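Local coordinates for uncharacterized protein (Rhodospirillum rubrum ATCC 11170, PDB 3K8R), which is of unknown function but forms a small DUF2442-family domain of two small antiparallel beta-sheets and short helices, found here as a two-chain assembly, at residues 49-54 with 86-91; 77-82 with 91-96. One frame throughout, in Å; residues are numbered along the deposited sequence.

Contact 1. Residues 49-54 with 86-91. With EDO (1,2-ethanediol), chain D.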
loop_
_atom_site.group_PDB
_atom_site.type_symbol
_atom_site.label_atom_id
_atom_site.label_comp_id
_atom_site.label_asym_id
_atom_site.label_seq_id
_atom_site.Cartn_x
_atom_site.Cartn_y
_atom_site.Cartn_z
ATOM N N PHE A 49 1.167 0.125 3.945
ATOM C CA PHE A 49 0.374 -0.679 3.013
ATOM C C PHE A 49 -0.532 -1.620 3.799
ATOM O O PHE A 49 -0.078 -2.283 4.723
ATOM C CB PHE A 49 1.287 -1.472 2.076
ATOM C CG PHE A 49 0.557 -2.406 1.142
ATOM C CD1 PHE A 49 -0.161 -1.907 0.060
ATOM C CD2 PHE A 49 0.621 -3.775 1.322
ATOM C CE1 PHE A 49 -0.823 -2.756 -0.806
ATOM C CE2 PHE A 49 -0.035 -4.629 0.460
ATOM C CZ PHE A 49 -0.763 -4.113 -0.610
ATOM N N ALA A 50 -1.813 -1.653 3.444
ATOM C CA ALA A 50 -2.773 -2.536 4.112
ATOM C C ALA A 50 -3.450 -3.394 3.065
ATOM O O ALA A 50 -3.874 -2.871 2.032
ATOM C CB ALA A 50 -3.813 -1.728 4.883
ATOM N N PHE A 51 -3.537 -4.700 3.317
ATOM C CA PHE A 51 -4.237 -5.619 2.412
ATOM C C PHE A 51 -5.093 -6.575 3.222
ATOM O O PHE A 51 -4.708 -6.955 4.334
ATOM C CB PHE A 51 -3.258 -6.412 1.566
ATOM C CG PHE A 51 -2.405 -7.373 2.354
ATOM C CD1 PHE A 51 -1.258 -6.939 3.003
ATOM C CD2 PHE A 51 -2.736 -8.723 2.424
ATOM C CE1 PHE A 51 -0.456 -7.833 3.733
ATOM C CE2 PHE A 51 -1.940 -9.628 3.149
ATOM C CZ PHE A 51 -0.798 -9.181 3.803
ATOM N N PRO A 52 -6.280 -6.927 2.706
ATOM C CA PRO A 52 -7.104 -7.922 3.387
ATOM C C PRO A 52 -6.520 -9.293 3.085
ATOM O O PRO A 52 -6.609 -9.745 1.948
ATOM C CB PRO A 52 -8.471 -7.760 2.735
ATOM C CG PRO A 52 -8.195 -7.142 1.429
ATOM C CD PRO A 52 -7.020 -6.254 1.630
ATOM N N PRO A 53 -5.938 -9.955 4.097
ATOM C CA PRO A 53 -5.235 -11.223 3.910
ATOM C C PRO A 53 -6.070 -12.402 3.389
ATOM O O PRO A 53 -5.498 -13.306 2.770
ATOM C CB PRO A 53 -4.694 -11.526 5.306
ATOM C CG PRO A 53 -5.693 -10.919 6.212
ATOM C CD PRO A 53 -6.192 -9.682 5.523
ATOM N N ARG A 54 -7.386 -12.414 3.613
ATOM C CA ARG A 54 -8.218 -13.527 3.111
ATOM C C ARG A 54 -8.386 -13.527 1.596
ATOM O O ARG A 54 -8.981 -14.449 1.059
ATOM C CB ARG A 54 -9.572 -13.603 3.821
ATOM C CG ARG A 54 -9.417 -13.970 5.282
ATOM C CD ARG A 54 -10.727 -14.201 5.992
ATOM N NE ARG A 54 -10.482 -14.623 7.373
ATOM C CZ ARG A 54 -10.421 -13.819 8.429
ATOM N NH1 ARG A 54 -10.607 -12.516 8.303
ATOM N NH2 ARG A 54 -10.177 -14.326 9.631
ATOM N N VAL A 86 2.630 -20.390 5.036
ATOM C CA VAL A 86 2.278 -19.505 3.933
ATOM C C VAL A 86 3.321 -18.399 3.817
ATOM O O VAL A 86 3.768 -17.852 4.825
ATOM C CB VAL A 86 0.875 -18.911 4.107
ATOM C CG1 VAL A 86 0.641 -17.797 3.101
ATOM C CG2 VAL A 86 -0.177 -20.017 3.981
ATOM N N ASP A 87 3.727 -18.113 2.581
ATOM C CA ASP A 87 4.695 -17.059 2.268
ATOM C C ASP A 87 4.167 -16.172 1.146
ATOM O O ASP A 87 3.866 -16.645 0.058
ATOM C CB ASP A 87 6.057 -17.659 1.909
ATOM C CG ASP A 87 6.846 -18.081 3.135
ATOM O OD1 ASP A 87 6.813 -17.346 4.137
ATOM O OD2 ASP A 87 7.519 -19.126 3.100
ATOM N N LEU A 88 4.027 -14.887 1.431
ATOM C CA LEU A 88 3.507 -13.956 0.450
ATOM C C LEU A 88 4.605 -12.962 0.146
ATOM O O LEU A 88 5.465 -12.704 0.992
ATOM C CB LEU A 88 2.274 -13.224 0.993
ATOM C CG LEU A 88 1.096 -14.075 1.490
ATOM C CD1 LEU A 88 0.055 -13.191 2.172
ATOM C CD2 LEU A 88 0.461 -14.900 0.371
ATOM N N SER A 89 4.574 -12.412 -1.067
ATOM C CA SER A 89 5.539 -11.410 -1.512
ATOM C C SER A 89 4.955 -10.041 -1.276
ATOM O O SER A 89 3.831 -9.804 -1.674
ATOM C CB SER A 89 5.799 -11.580 -3.004
ATOM O OG SER A 89 6.483 -10.463 -3.524
ATOM N N LEU A 90 5.688 -9.141 -0.629
ATOM C CA LEU A 90 5.179 -7.770 -0.400
ATOM C C LEU A 90 5.064 -7.019 -1.731
ATOM O O LEU A 90 4.010 -6.439 -2.034
ATOM C CB LEU A 90 6.059 -7.000 0.594
ATOM C CG LEU A 90 5.772 -5.522 0.868
ATOM C CD1 LEU A 90 4.341 -5.291 1.381
ATOM C CD2 LEU A 90 6.801 -5.005 1.864
ATOM N N PRO A 91 6.138 -7.038 -2.543
ATOM C CA PRO A 91 6.020 -6.352 -3.828
ATOM C C PRO A 91 4.872 -6.903 -4.664
ATOM O O PRO A 91 4.177 -6.127 -5.325
ATOM C CB PRO A 91 7.368 -6.622 -4.500
ATOM C CG PRO A 91 8.310 -6.906 -3.381
ATOM C CD PRO A 91 7.498 -7.572 -2.323
HETATM C C1 EDO D . 3.069 -14.142 -3.907
HETATM O O1 EDO D . 2.619 -13.579 -2.667
HETATM C C2 EDO D . 2.522 -13.344 -5.093
HETATM O O2 EDO D . 1.857 -12.145 -4.655
#

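Contact 2. Residues 77-82 with 91-96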
loop_
_atom_site.group_PDB
_atom_site.type_symbol
_atom_site.label_atom_id
_atom_site.label_comp_id
_atom_site.label_asym_id
_atom_site.label_seq_id
_atom_site.Cartn_x
_atom_site.Cartn_y
_atom_site.Cartn_z
ATOM N N TYR A 77 11.070 -8.374 2.226
ATOM C CA TYR A 77 10.131 -8.383 1.103
ATOM C C TYR A 77 9.088 -9.498 1.194
ATOM O O TYR A 77 8.250 -9.643 0.297
ATOM C CB TYR A 77 10.890 -8.525 -0.215
ATOM C CG TYR A 77 12.010 -7.520 -0.399
ATOM C CD1 TYR A 77 11.747 -6.204 -0.802
ATOM C CD2 TYR A 77 13.342 -7.888 -0.183
ATOM C CE1 TYR A 77 12.782 -5.282 -0.973
ATOM C CE2 TYR A 77 14.382 -6.974 -0.352
ATOM C CZ TYR A 77 14.097 -5.678 -0.748
ATOM O OH TYR A 77 15.134 -4.786 -0.902
ATOM N N GLY A 78 9.125 -10.275 2.274
ATOM C CA GLY A 78 8.193 -11.379 2.458
ATOM C C GLY A 78 7.497 -11.435 3.811
ATOM O O GLY A 78 8.115 -11.225 4.867
ATOM N N LEU A 79 6.198 -11.724 3.757
ATOM C CA LEU A 79 5.373 -11.909 4.935
ATOM C C LEU A 79 5.215 -13.420 5.108
ATOM O O LEU A 79 4.883 -14.133 4.151
ATOM C CB LEU A 79 4.030 -11.211 4.759
ATOM C CG LEU A 79 4.159 -9.694 4.565
ATOM C CD1 LEU A 79 2.803 -9.053 4.292
ATOM C CD2 LEU A 79 4.844 -9.075 5.786
ATOM N N HIS A 80 5.462 -13.900 6.326
ATOM C CA HIS A 80 5.482 -15.326 6.625
ATOM C C HIS A 80 4.541 -15.695 7.767
ATOM O O HIS A 80 4.379 -14.936 8.724
ATOM C CB HIS A 80 6.940 -15.710 6.978
ATOM C CG HIS A 80 7.135 -17.133 7.438
ATOM N ND1 HIS A 80 7.191 -18.206 6.569
ATOM C CD2 HIS A 80 7.356 -17.644 8.675
ATOM C CE1 HIS A 80 7.394 -19.318 7.253
ATOM N NE2 HIS A 80 7.499 -19.005 8.534
ATOM N N TRP A 81 3.901 -16.857 7.621
ATOM C CA TRP A 81 3.070 -17.479 8.659
ATOM C C TRP A 81 3.635 -18.891 8.845
ATOM O O TRP A 81 3.489 -19.747 7.974
ATOM C CB TRP A 81 1.593 -17.528 8.266
ATOM C CG TRP A 81 0.876 -16.191 8.315
ATOM C CD1 TRP A 81 0.044 -15.732 9.308
ATOM C CD2 TRP A 81 0.924 -15.160 7.330
ATOM N NE1 TRP A 81 -0.429 -14.486 8.991
ATOM C CE2 TRP A 81 0.098 -14.109 7.782
ATOM C CE3 TRP A 81 1.588 -15.018 6.107
ATOM C CZ2 TRP A 81 -0.079 -12.936 7.049
ATOM C CZ3 TRP A 81 1.407 -13.855 5.378
ATOM C CH2 TRP A 81 0.581 -12.832 5.848
ATOM N N GLU A 82 4.300 -19.105 9.980
ATOM C CA GLU A 82 4.995 -20.351 10.289
ATOM C C GLU A 82 4.080 -21.574 10.290
ATOM O O GLU A 82 4.176 -22.419 9.398
ATOM C CB GLU A 82 5.692 -20.217 11.650
ATOM C CG GLU A 82 6.676 -21.334 11.982
ATOM C CD GLU A 82 7.958 -21.191 11.204
ATOM O OE1 GLU A 82 8.533 -20.074 11.233
ATOM O OE2 GLU A 82 8.393 -22.183 10.577
ATOM N N PRO A 91 6.138 -7.038 -2.543
ATOM C CA PRO A 91 6.020 -6.352 -3.828
ATOM C C PRO A 91 4.872 -6.903 -4.664
ATOM O O PRO A 91 4.177 -6.127 -5.325
ATOM C CB PRO A 91 7.368 -6.622 -4.500
ATOM C CG PRO A 91 8.310 -6.906 -3.381
ATOM C CD PRO A 91 7.498 -7.572 -2.323
ATOM N N GLY A 92 4.683 -8.223 -4.628
ATOM C CA GLY A 92 3.597 -8.875 -5.357
ATOM C C GLY A 92 2.257 -8.351 -4.881
ATOM O O GLY A 92 1.419 -7.941 -5.682
ATOM N N LEU A 93 2.070 -8.338 -3.566
ATOM C CA LEU A 93 0.833 -7.847 -2.964
ATOM C C LEU A 93 0.604 -6.381 -3.329
ATOM O O LEU A 93 -0.516 -5.973 -3.606
ATOM C CB LEU A 93 0.853 -8.020 -1.434
ATOM C CG LEU A 93 0.756 -9.443 -0.863
ATOM C CD1 LEU A 93 0.865 -9.418 0.653
ATOM C CD2 LEU A 93 -0.534 -10.117 -1.272
HETATM N N MSE A 94 1.670 -5.590 -3.347
HETATM C CA MSE A 94 1.540 -4.172 -3.687
HETATM C C MSE A 94 1.270 -3.974 -5.183
HETATM O O MSE A 94 0.724 -2.956 -5.583
HETATM C CB MSE A 94 2.763 -3.386 -3.194
HETATM C CG MSE A 94 2.901 -3.470 -1.664
HETATM SE SE MSE A 94 4.219 -2.308 -0.849
HETATM C CE MSE A 94 3.503 -0.575 -1.305
ATOM N N ALA A 95 1.627 -4.966 -5.996
ATOM C CA ALA A 95 1.372 -4.927 -7.435
ATOM C C ALA A 95 -0.050 -5.389 -7.742
ATOM O O ALA A 95 -0.498 -5.308 -8.890
ATOM C CB ALA A 95 2.359 -5.812 -8.165
ATOM N N GLY A 96 -0.754 -5.883 -6.727
ATOM C CA GLY A 96 -2.099 -6.403 -6.910
ATOM C C GLY A 96 -2.110 -7.897 -7.201
ATOM O O GLY A 96 -3.131 -8.441 -7.601
#

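Contact 1. Residues 49-54 with 86-91
Phe-49 and Phe-51 reach from one strand to two leucines of the other segment, a worked example of a sheet meeting the next strand and the start of its helix through apolar side chains. With CG anti to the backbone N (chi1 176°), the Phe-49 ring comes beside Leu-90, CD2 to CD1 at 4.0 Å, the two side chains sliding past one another in opposite directions. Phe-51 instead sets CG between N and the carbonyl carbon (chi1 66°), which brings CE2 obliquely to within 4.2 Å of Leu-88 CD1. Leu-93 of the helix packs on both rings. Strand 48-51 belongs to the antiparallel sheet 27-33, 38-43, 48-51, and strand 86-89 to the sheet 71-73, 78-81, 86-89, so each sheet contributes a strand that is outermost within this chain, with Leu-90 added from the helix start. Backbone bonds to Val-41 and Val-39 hold the two phenylalanines in place. Ala-50 pairs in an antiparallel ladder with a strand of the second subunit, which carries the first sheet across the interface. Ser-89 is the helix N-cap, its OG bonded to Gly-92 N. Its own N donates to O1 of a 1,2-ethanediol molecule (2.8 Å, 167°), probably from the crystallisation liquor.

Contact 2. Residues 77-82 with 91-96
Leu-79 and Leu-93 adopt nearly the same shape: each CG stands beside the backbone N and anti to the carbonyl carbon (chi1 -61° and -70°), and each chain then runs on extended. One leucine projects from a strand and the other from a helix, so these matching conformers cross at a slant and meet through a single methyl pair, CD1 of Leu-79 to CD1 of Leu-93 at 4.1 Å. Around them the core closes with Phe-51, which touches both leucines, and with Phe-49, Leu-88 and Phe-98, which pack on Leu-93.

The second meeting point lies nearer the surface, where the Pro-91 ring sits beside Tyr-77. CD of Pro-91 is 4.1 Å from CB of Tyr-77 and 3.4 Å from its carbonyl O, while the phenol ring is inclined to the proline and continues toward Glu-24 and Arg-26. That carbonyl also takes part in the backbone pairing of Tyr-77 with Leu-90, which ties the residue before strand 78-81 to the first residue of helix 90-94. The helix packs on the strand by its first turn, and the chain turns away at Gly-96, whose positive phi belongs to a Schellman motif; Gly-96 N bonds to Leu-93 O at 3.1 Å.

Within the hairpin, His-80 ND1 bonds to Asp-87 on the neighbouring strand, and its NE2 makes a weak bond to Glu-82 OE1 (3.1 Å). The His-80 ring is thus held at both nitrogens. Between the two segments themselves the contact is a methyl pair and a proline ring against a carbonyl, which is non-directional packing; direction comes from the neighbouring Tyr-77 to Leu-90 backbone bond and the short link through strand 86-89.

In the fold
The two contacts have centres only about 4 Å apart and share Pro-91 in their ranges; contact 1 is buried, and contact 2 runs from that core, at Leu-79 and Leu-93, out to the partly exposed Tyr-77 and Pro-91. Their segments alternate along the chain: 49-54, 77-82, 86-91, 91-96. Both use helix 90-94, which follows directly on the hairpin of strands 78-81 and 86-89; contact 1 adds strand 48-51 of the other sheet. Phe-51 of contact 1 packs on Leu-79 of contact 2. The helix packs against both sheets, Leu-93 touching Phe-49 and Phe-51 of one and Leu-79 and Leu-88 of the other, and Met-94 also packs on Phe-49 of the second subunit.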